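Local coordinates for protein fructosyl amine:oxygen oxidoreductase (Neosartorya fumigata, PDB 4WCT) that is an FAD-dependent amadoriase, a deglycating enzyme that probably oxidises fructosyl amines with molecular oxygen as the electron acceptor, at residues A[415-418]-A[419-423]; A[360-363]-A[364-368]; A[371-374]-A[375-378]. One frame throughout, in Å; residues are numbered along the deposited sequence.

The three contacts are short turns in one part of an FAD-dependent oxidoreductase, and contact 2 (360-368) is the one that reaches the cofactor, through Asp360. Contact 1 (415-423), its centre about 10 Å from that of contact 2, touches it by way of Arg419: NH2 makes a 2.9 Å salt bridge with Asp365 OD1, and NH1 probably a hydrogen bond with Phe368 O. Contact 3 (371-378) begins in strand 369-372, just beyond contact 2, with centres about 19 Å apart. It meets contact 1 where Trp418 N lies 2.9 Å from Asp371 OD2 and the Trp418 ring packs on His373 and Pro374. Segment 415-423 thus touches both of the other turns.

Contact 1 of 3, residues A[415-418]-A[419-423]; sequences IVRW and RPETA
Arg417 and Glu421 meet across a turn that leads from the loop after helix 410-413 into a one-turn 3-10 segment, 420-422. The two side chains cross at about a right angle, yet their flat ends are nearly coplanar, the guanidinium and carboxylate planes 15° apart. Arg417 NH2 gives the main bond of this salt bridge, 2.8 Å to the syn lone pair of Glu421 OE2, while NH1 adds a weak one. A water bonded to the same OE2 also makes a weak bond with NH1. Glutamate suits this exposed place because its chain, bent at chi2, can turn the carboxylate back toward the arginine. Arg417 NH2 also donates to Trp418 O at 3.2 Å.

The Arg419 chain runs back along residues 415-417, its guanidinium turned 78° from that of Arg417. Its CG lies between the backbone N and the carbonyl carbon (chi1 55°), and the extended chain beyond carries NH1 to Arg417 O, 3.0 Å away and near the guanidinium plane; Ile415 O sits over one face. The buried charge is met by Asp365, which pairs with NH2. On the Trp418 side, the proline ring of Pro420 crosses the indole, with CD 3.4 Å from Trp418 CD1. Arg419 O closes the 3-10 turn, accepting both Thr422 N and, at 2.7 Å, Thr422 OG1.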
loop_
_atom_site.group_PDB
_atom_site.type_symbol
_atom_site.label_atom_id
_atom_site.label_comp_id
_atom_site.label_asym_id
_atom_site.label_seq_id
_atom_site.Cartn_x
_atom_site.Cartn_y
_atom_site.Cartn_z
ATOM N N ILE A 415 7.503 -13.166 -11.895
ATOM C CA ILE A 415 7.114 -11.768 -11.976
ATOM C C ILE A 415 7.655 -10.990 -10.782
ATOM O O ILE A 415 8.021 -9.839 -10.923
ATOM C CB ILE A 415 5.582 -11.655 -12.056
ATOM C CG1 ILE A 415 5.045 -12.302 -13.344
ATOM C CG2 ILE A 415 5.133 -10.208 -12.000
ATOM C CD1 ILE A 415 5.702 -11.802 -14.604
ATOM N N VAL A 416 7.647 -11.601 -9.595
ATOM C CA VAL A 416 8.048 -10.908 -8.378
ATOM C C VAL A 416 9.497 -11.207 -7.970
ATOM O O VAL A 416 9.932 -10.870 -6.888
ATOM C CB VAL A 416 7.058 -11.156 -7.218
ATOM C CG1 VAL A 416 5.648 -10.695 -7.579
ATOM C CG2 VAL A 416 7.097 -12.604 -6.731
ATOM N N ARG A 417 10.242 -11.885 -8.851
ATOM C CA ARG A 417 11.633 -12.220 -8.571
ATOM C C ARG A 417 12.580 -11.047 -8.388
ATOM O O ARG A 417 12.340 -9.945 -8.887
ATOM C CB ARG A 417 12.197 -13.069 -9.716
ATOM C CG ARG A 417 12.471 -12.313 -10.998
ATOM C CD ARG A 417 12.985 -13.306 -12.032
ATOM N NE ARG A 417 12.994 -12.771 -13.390
ATOM C CZ ARG A 417 13.928 -12.002 -13.898
ATOM N NH1 ARG A 417 13.903 -11.776 -15.223
ATOM N NH2 ARG A 417 14.959 -11.588 -13.137
ATOM N N TRP A 418 13.718 -11.322 -7.738
ATOM C CA TRP A 418 14.855 -10.407 -7.742
ATOM C C TRP A 418 15.318 -10.079 -9.169
ATOM O O TRP A 418 15.486 -11.002 -9.993
ATOM C CB TRP A 418 15.986 -11.029 -6.933
ATOM C CG TRP A 418 17.165 -10.182 -6.715
ATOM C CD1 TRP A 418 18.371 -10.257 -7.367
ATOM C CD2 TRP A 418 17.339 -9.204 -5.670
ATOM N NE1 TRP A 418 19.207 -9.299 -6.894
ATOM C CE2 TRP A 418 18.635 -8.681 -5.811
ATOM C CE3 TRP A 418 16.534 -8.740 -4.621
ATOM C CZ2 TRP A 418 19.129 -7.658 -4.984
ATOM C CZ3 TRP A 418 17.057 -7.781 -3.757
ATOM C CH2 TRP A 418 18.314 -7.208 -3.986
ATOM N N ARG A 419 15.369 -8.789 -9.506
ATOM C CA ARG A 419 15.455 -8.372 -10.920
ATOM C C ARG A 419 16.197 -7.029 -11.066
ATOM O O ARG A 419 15.677 -6.077 -11.660
ATOM C CB ARG A 419 14.077 -8.361 -11.594
ATOM C CG ARG A 419 12.985 -7.519 -10.923
ATOM C CD ARG A 419 11.601 -7.910 -11.437
ATOM N NE ARG A 419 10.553 -6.976 -11.025
ATOM C CZ ARG A 419 9.884 -7.048 -9.885
ATOM N NH1 ARG A 419 10.127 -7.987 -9.004
ATOM N NH2 ARG A 419 8.956 -6.145 -9.632
ATOM N N PRO A 420 17.404 -6.936 -10.501
ATOM C CA PRO A 420 18.193 -5.691 -10.569
ATOM C C PRO A 420 18.456 -5.219 -12.001
ATOM O O PRO A 420 18.534 -4.007 -12.252
ATOM C CB PRO A 420 19.492 -6.055 -9.859
ATOM C CG PRO A 420 19.616 -7.541 -10.037
ATOM C CD PRO A 420 18.193 -8.056 -9.954
ATOM N N GLU A 421 18.455 -6.146 -12.955
ATOM C CA GLU A 421 18.647 -5.761 -14.358
ATOM C C GLU A 421 17.586 -4.792 -14.851
ATOM O O GLU A 421 17.847 -3.968 -15.742
ATOM C CB GLU A 421 18.751 -6.990 -15.274
ATOM C CG GLU A 421 17.493 -7.804 -15.495
ATOM C CD GLU A 421 17.153 -8.764 -14.357
ATOM O OE1 GLU A 421 17.861 -8.809 -13.329
ATOM O OE2 GLU A 421 16.115 -9.452 -14.472
ATOM N N THR A 422 16.391 -4.846 -14.257
ATOM C CA THR A 422 15.312 -3.969 -14.687
ATOM C C THR A 422 15.455 -2.524 -14.190
ATOM O O THR A 422 14.650 -1.673 -14.561
ATOM C CB THR A 422 13.928 -4.477 -14.212
ATOM O OG1 THR A 422 13.860 -4.413 -12.788
ATOM C CG2 THR A 422 13.658 -5.926 -14.676
ATOM N N ALA A 423 16.407 -2.255 -13.296
ATOM C CA ALA A 423 16.513 -0.964 -12.616
ATOM C C ALA A 423 17.841 -0.269 -12.926
ATOM O O ALA A 423 18.131 0.813 -12.388
ATOM C CB ALA A 423 16.413 -1.144 -11.120
HETATM O O HOH W 1 14.536 -8.921 -16.686
#

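Contact 2 of 3, residues A[360-363]-A[364-368]; sequences DADT and PDRAF. With FAD (flavin-adenine dinucleotide), chain C.
Thr363 and Arg366 close a type I beta turn as strand 352-362 ends, with Pro364 and Asp365 at its corners: Arg366 N makes a weak bond of 3.2 Å to Thr363 O. Asp360 to Asp362 are extended, Pro364 starts the reversal with its ring-restricted phi, and Arg366 takes a positive phi (59°) that swings the chain round into the loop before strand 369-372.

Inside this turn the Thr363 hydroxyl spans the reversal, donating to Ala367 O at 2.5 Å, in the carbonyl plane and on a lone pair. Chi1 of 59° tucks OG1 between the backbone N and carbonyl carbon, facing the returning chain; threonine suits the buried spot because its short branch holds the hydroxyl close enough to the backbone to make this bond. Asp365 adds a second clasp: its OD1 takes the Ala367 N-H at 3.0 Å from above the carboxylate plane, forming an Asx turn, and also pairs with Arg419. Asp362 and Arg366 run side by side, but their link is a long, purely electrostatic one, with OD1 3.7 Å from NE and well out of the guanidinium plane. The carboxylate of Asp362 is held mainly by Arg434 and Arg253, and the Arg366 guanidinium by Gln432 O and Ser386 O.

At the strand end of the segment, Asp360 OD2 accepts a 2.6 Å hydrogen bond from O3' of the flavin's ribityl chain and another from Gly387 N. The arrangement is a type I beta turn followed by the Asx turn at Asp365, at the end of a strand that contributes Asp360 to the FAD pocket.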
loop_
_atom_site.group_PDB
_atom_site.type_symbol
_atom_site.label_atom_id
_atom_site.label_comp_id
_atom_site.label_asym_id
_atom_site.label_seq_id
_atom_site.Cartn_x
_atom_site.Cartn_y
_atom_site.Cartn_z
ATOM N N ASP A 360 5.180 4.381 0.409
ATOM C CA ASP A 360 5.342 3.013 -0.117
ATOM C C ASP A 360 6.635 2.993 -0.933
ATOM O O ASP A 360 7.394 3.977 -0.942
ATOM C CB ASP A 360 4.163 2.668 -0.998
ATOM C CG ASP A 360 3.879 1.151 -1.101
ATOM O OD1 ASP A 360 4.732 0.295 -0.729
ATOM O OD2 ASP A 360 2.847 0.797 -1.764
ATOM N N ALA A 361 6.902 1.871 -1.587
ATOM C CA ALA A 361 7.984 1.837 -2.566
ATOM C C ALA A 361 7.577 1.135 -3.849
ATOM O O ALA A 361 6.952 0.066 -3.811
ATOM C CB ALA A 361 9.231 1.190 -1.947
ATOM N N ASP A 362 7.902 1.772 -4.979
ATOM C CA ASP A 362 7.615 1.277 -6.306
ATOM C C ASP A 362 8.826 0.518 -6.864
ATOM O O ASP A 362 9.969 0.999 -6.798
ATOM C CB ASP A 362 7.307 2.414 -7.272
ATOM C CG ASP A 362 5.971 3.067 -7.025
ATOM O OD1 ASP A 362 4.969 2.359 -6.735
ATOM O OD2 ASP A 362 5.923 4.303 -7.218
ATOM N N THR A 363 8.550 -0.660 -7.407
ATOM C CA THR A 363 9.495 -1.351 -8.283
ATOM C C THR A 363 9.426 -0.725 -9.681
ATOM O O THR A 363 8.510 0.041 -9.988
ATOM C CB THR A 363 9.136 -2.823 -8.332
ATOM O OG1 THR A 363 7.800 -2.949 -8.818
ATOM C CG2 THR A 363 9.297 -3.445 -6.929
ATOM N N PRO A 364 10.378 -1.070 -10.568
ATOM C CA PRO A 364 10.336 -0.481 -11.887
ATOM C C PRO A 364 9.071 -0.779 -12.701
ATOM O O PRO A 364 8.667 0.043 -13.516
ATOM C CB PRO A 364 11.575 -1.088 -12.567
ATOM C CG PRO A 364 12.509 -1.312 -11.452
ATOM C CD PRO A 364 11.624 -1.826 -10.336
ATOM N N ASP A 365 8.457 -1.945 -12.497
ATOM C CA ASP A 365 7.228 -2.298 -13.176
ATOM C C ASP A 365 5.982 -2.335 -12.296
ATOM O O ASP A 365 4.882 -2.700 -12.775
ATOM C CB ASP A 365 7.421 -3.627 -13.883
ATOM C CG ASP A 365 7.707 -4.788 -12.942
ATOM O OD1 ASP A 365 7.756 -4.577 -11.697
ATOM O OD2 ASP A 365 7.930 -5.907 -13.500
ATOM N N ARG A 366 6.173 -1.942 -11.043
ATOM C CA ARG A 366 5.152 -1.916 -10.015
ATOM C C ARG A 366 4.536 -3.288 -9.745
ATOM O O ARG A 366 3.466 -3.376 -9.134
ATOM C CB ARG A 366 4.103 -0.841 -10.319
ATOM C CG ARG A 366 4.671 0.560 -10.128
ATOM C CD ARG A 366 3.643 1.657 -10.315
ATOM N NE ARG A 366 2.543 1.523 -9.389
ATOM C CZ ARG A 366 1.323 2.008 -9.605
ATOM N NH1 ARG A 366 1.074 2.766 -10.665
ATOM N NH2 ARG A 366 0.368 1.815 -8.702
ATOM N N ALA A 367 5.273 -4.359 -10.058
ATOM C CA ALA A 367 5.024 -5.670 -9.459
ATOM C C ALA A 367 5.806 -5.810 -8.170
ATOM O O ALA A 367 6.761 -5.068 -7.923
ATOM C CB ALA A 367 5.332 -6.805 -10.454
ATOM N N PHE A 368 5.306 -6.665 -7.279
ATOM C CA PHE A 368 5.973 -6.881 -6.010
ATOM C C PHE A 368 7.365 -7.478 -6.180
ATOM O O PHE A 368 7.770 -7.892 -7.258
ATOM C CB PHE A 368 5.144 -7.782 -5.112
ATOM C CG PHE A 368 3.676 -7.357 -4.982
ATOM C CD1 PHE A 368 3.324 -5.997 -4.894
ATOM C CD2 PHE A 368 2.684 -8.317 -4.851
ATOM C CE1 PHE A 368 1.999 -5.626 -4.773
ATOM C CE2 PHE A 368 1.342 -7.938 -4.768
ATOM C CZ PHE A 368 1.012 -6.591 -4.735
HETATM P PA FAD C . 4.084 -0.884 5.647
HETATM O O1A FAD C . 2.643 -1.250 5.850
HETATM O O2A FAD C . 4.491 0.546 5.468
HETATM O O5B FAD C . 4.865 -1.501 6.863
HETATM C C5B FAD C . 6.285 -1.318 6.966
HETATM C C4B FAD C . 6.675 -1.518 8.426
HETATM O O4B FAD C . 8.135 -1.561 8.529
HETATM C C3B FAD C . 6.194 -0.412 9.360
HETATM O O3B FAD C . 5.420 -0.924 10.456
HETATM C C2B FAD C . 7.491 0.238 9.852
HETATM O O2B FAD C . 7.429 0.829 11.147
HETATM C C1B FAD C . 8.489 -0.916 9.727
HETATM N N9A FAD C . 9.883 -0.431 9.623
HETATM C C8A FAD C . 10.330 0.665 8.985
HETATM N N7A FAD C . 11.663 0.811 9.169
HETATM C C5A FAD C . 12.064 -0.279 9.872
HETATM C C6A FAD C . 13.326 -0.717 10.457
HETATM N N6A FAD C . 14.452 -0.006 10.268
HETATM N N1A FAD C . 13.298 -1.838 11.207
HETATM C C2A FAD C . 12.199 -2.581 11.397
HETATM N N3A FAD C . 10.999 -2.210 10.921
HETATM C C4A FAD C . 10.900 -1.083 10.174
HETATM N N1 FAD C . -2.749 -0.268 -1.375
HETATM C C2 FAD C . -3.926 -0.894 -1.728
HETATM O O2 FAD C . -3.897 -2.115 -1.869
HETATM N N3 FAD C . -5.079 -0.225 -1.799
HETATM C C4 FAD C . -5.135 1.117 -1.676
HETATM O O4 FAD C . -6.199 1.792 -1.752
HETATM C C4X FAD C . -3.927 1.847 -1.331
HETATM N N5 FAD C . -3.945 3.197 -1.175
HETATM C C5X FAD C . -2.853 3.801 -0.613
HETATM C C6 FAD C . -2.899 5.134 -0.215
HETATM C C7 FAD C . -1.757 5.756 0.252
HETATM C C7M FAD C . -1.850 7.158 0.738
HETATM C C8 FAD C . -0.517 4.980 0.388
HETATM C C8M FAD C . 0.731 5.576 0.927
HETATM C C9 FAD C . -0.488 3.639 0.098
HETATM C C9A FAD C . -1.596 3.029 -0.451
HETATM N N10 FAD C . -1.543 1.687 -0.839
HETATM C C10 FAD C . -2.736 1.052 -1.191
HETATM C "C1'" FAD C . -0.350 0.853 -0.794
HETATM C "C2'" FAD C . -0.245 0.032 0.481
HETATM O "O2'" FAD C . -0.496 0.915 1.566
HETATM C "C3'" FAD C . 1.170 -0.555 0.568
HETATM O "O3'" FAD C . 1.528 -1.156 -0.685
HETATM C "C4'" FAD C . 1.292 -1.578 1.700
HETATM O "O4'" FAD C . 0.655 -1.071 2.872
HETATM C "C5'" FAD C . 2.774 -1.786 1.984
HETATM O "O5'" FAD C . 2.907 -2.774 3.005
HETATM P P FAD C . 4.347 -3.031 3.672
HETATM O O1P FAD C . 4.170 -4.084 4.742
HETATM O O2P FAD C . 5.324 -3.233 2.539
HETATM O O3P FAD C . 4.679 -1.625 4.370
#

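Contact 3 of 3, residues A[371-374]-A[375-378]; sequences DRHP and EHPS
His373 ND1 takes the backbone N-H of Glu375 at 3.0 Å, the donor lying in the imidazole plane. ND1 therefore acts as an acceptor here, and His376 N approaches it too, in a weak bond at 3.5 Å. Histidine suits the bend since its ring nitrogen can accept from the turning backbone while its flat face receives a second side chain: His376 CD2 sits 3.4 Å above the centre of the His373 ring. The imidazole planes are 39° apart, an oblique pairing with both side chains pointing the same way. CG of His373, anti to the backbone N (chi1 -166°), lets the ring lean over the turn. Glu375 CG touches the ring at CE1, 3.6 Å away. Arg372 sets one guanidinium face against Pro377 O, without an N-H directed at that oxygen.

This is the loop of a beta hairpin joining strands 369-372 and 379-383, at one edge of the six-stranded sheet. Residues 373-376 make a type I-like turn, in which His376 N also bonds weakly to His373 O. Prolines 374 and 377 stiffen the loop by restricting phi.

Further out, His376 is held by Gly216 O at ND1 and meets Tyr213 edge-to-face, while Ser378 OG is hydrogen-bonded to Asp217 OD2.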
loop_
_atom_site.group_PDB
_atom_site.type_symbol
_atom_site.label_atom_id
_atom_site.label_comp_id
_atom_site.label_asym_id
_atom_site.label_seq_id
_atom_site.Cartn_x
_atom_site.Cartn_y
_atom_site.Cartn_z
ATOM N N ASP A 371 11.337 -12.530 -2.965
ATOM C CA ASP A 371 12.297 -13.543 -3.420
ATOM C C ASP A 371 13.395 -13.718 -2.397
ATOM O O ASP A 371 13.689 -12.823 -1.632
ATOM C CB ASP A 371 12.913 -13.103 -4.747
ATOM C CG ASP A 371 13.489 -14.261 -5.561
ATOM O OD1 ASP A 371 13.396 -15.452 -5.135
ATOM O OD2 ASP A 371 13.970 -13.971 -6.672
ATOM N N ARG A 372 14.051 -14.871 -2.453
ATOM C CA ARG A 372 15.307 -15.067 -1.766
ATOM C C ARG A 372 16.424 -14.343 -2.470
ATOM O O ARG A 372 16.419 -14.230 -3.678
ATOM C CB ARG A 372 15.595 -16.571 -1.663
ATOM C CG ARG A 372 14.422 -17.344 -1.057
ATOM C CD ARG A 372 14.537 -18.861 -1.231
ATOM N NE ARG A 372 15.822 -19.342 -0.739
ATOM C CZ ARG A 372 15.979 -20.113 0.334
ATOM N NH1 ARG A 372 14.917 -20.532 1.016
ATOM N NH2 ARG A 372 17.200 -20.472 0.721
ATOM N N HIS A 373 17.316 -13.748 -1.702
ATOM C CA HIS A 373 18.421 -12.973 -2.263
ATOM C C HIS A 373 19.431 -13.950 -2.898
ATOM O O HIS A 373 19.837 -14.919 -2.260
ATOM C CB HIS A 373 19.090 -12.173 -1.156
ATOM C CG HIS A 373 20.011 -11.114 -1.652
ATOM N ND1 HIS A 373 21.122 -11.399 -2.416
ATOM C CD2 HIS A 373 19.901 -9.762 -1.649
ATOM C CE1 HIS A 373 21.661 -10.273 -2.852
ATOM N NE2 HIS A 373 20.993 -9.265 -2.319
ATOM N N PRO A 374 19.874 -13.653 -4.129
ATOM C CA PRO A 374 20.676 -14.663 -4.810
ATOM C C PRO A 374 22.043 -14.861 -4.170
ATOM O O PRO A 374 22.653 -15.901 -4.395
ATOM C CB PRO A 374 20.814 -14.118 -6.251
ATOM C CG PRO A 374 20.333 -12.712 -6.214
ATOM C CD PRO A 374 19.331 -12.657 -5.075
ATOM N N GLU A 375 22.573 -13.829 -3.530
ATOM C CA GLU A 375 23.914 -13.882 -2.923
ATOM C C GLU A 375 23.834 -14.243 -1.445
ATOM O O GLU A 375 24.855 -14.524 -0.826
ATOM C CB GLU A 375 24.643 -12.536 -3.042
ATOM C CG GLU A 375 24.506 -11.821 -4.371
ATOM C CD GLU A 375 24.969 -12.668 -5.522
ATOM O OE1 GLU A 375 25.976 -13.378 -5.340
ATOM O OE2 GLU A 375 24.297 -12.668 -6.578
ATOM N N HIS A 376 22.654 -14.073 -0.849
ATOM C CA HIS A 376 22.446 -14.315 0.579
ATOM C C HIS A 376 21.173 -15.130 0.807
ATOM O O HIS A 376 20.116 -14.582 1.123
ATOM C CB HIS A 376 22.386 -13.026 1.397
ATOM C CG HIS A 376 23.271 -11.939 0.889
ATOM N ND1 HIS A 376 24.648 -12.007 0.961
ATOM C CD2 HIS A 376 22.982 -10.692 0.455
ATOM C CE1 HIS A 376 25.165 -10.892 0.475
ATOM N NE2 HIS A 376 24.176 -10.078 0.159
ATOM N N PRO A 377 21.274 -16.450 0.657
ATOM C CA PRO A 377 20.081 -17.300 0.552
ATOM C C PRO A 377 19.231 -17.363 1.813
ATOM O O PRO A 377 18.077 -17.787 1.741
ATOM C CB PRO A 377 20.656 -18.699 0.272
ATOM C CG PRO A 377 22.108 -18.628 0.647
ATOM C CD PRO A 377 22.521 -17.207 0.408
ATOM N N SER A 378 19.775 -16.957 2.955
ATOM C CA SER A 378 18.969 -16.965 4.178
ATOM C C SER A 378 18.133 -15.699 4.312
ATOM O O SER A 378 17.384 -15.567 5.281
ATOM C CB SER A 378 19.831 -17.167 5.421
ATOM O OG SER A 378 20.610 -18.339 5.275
#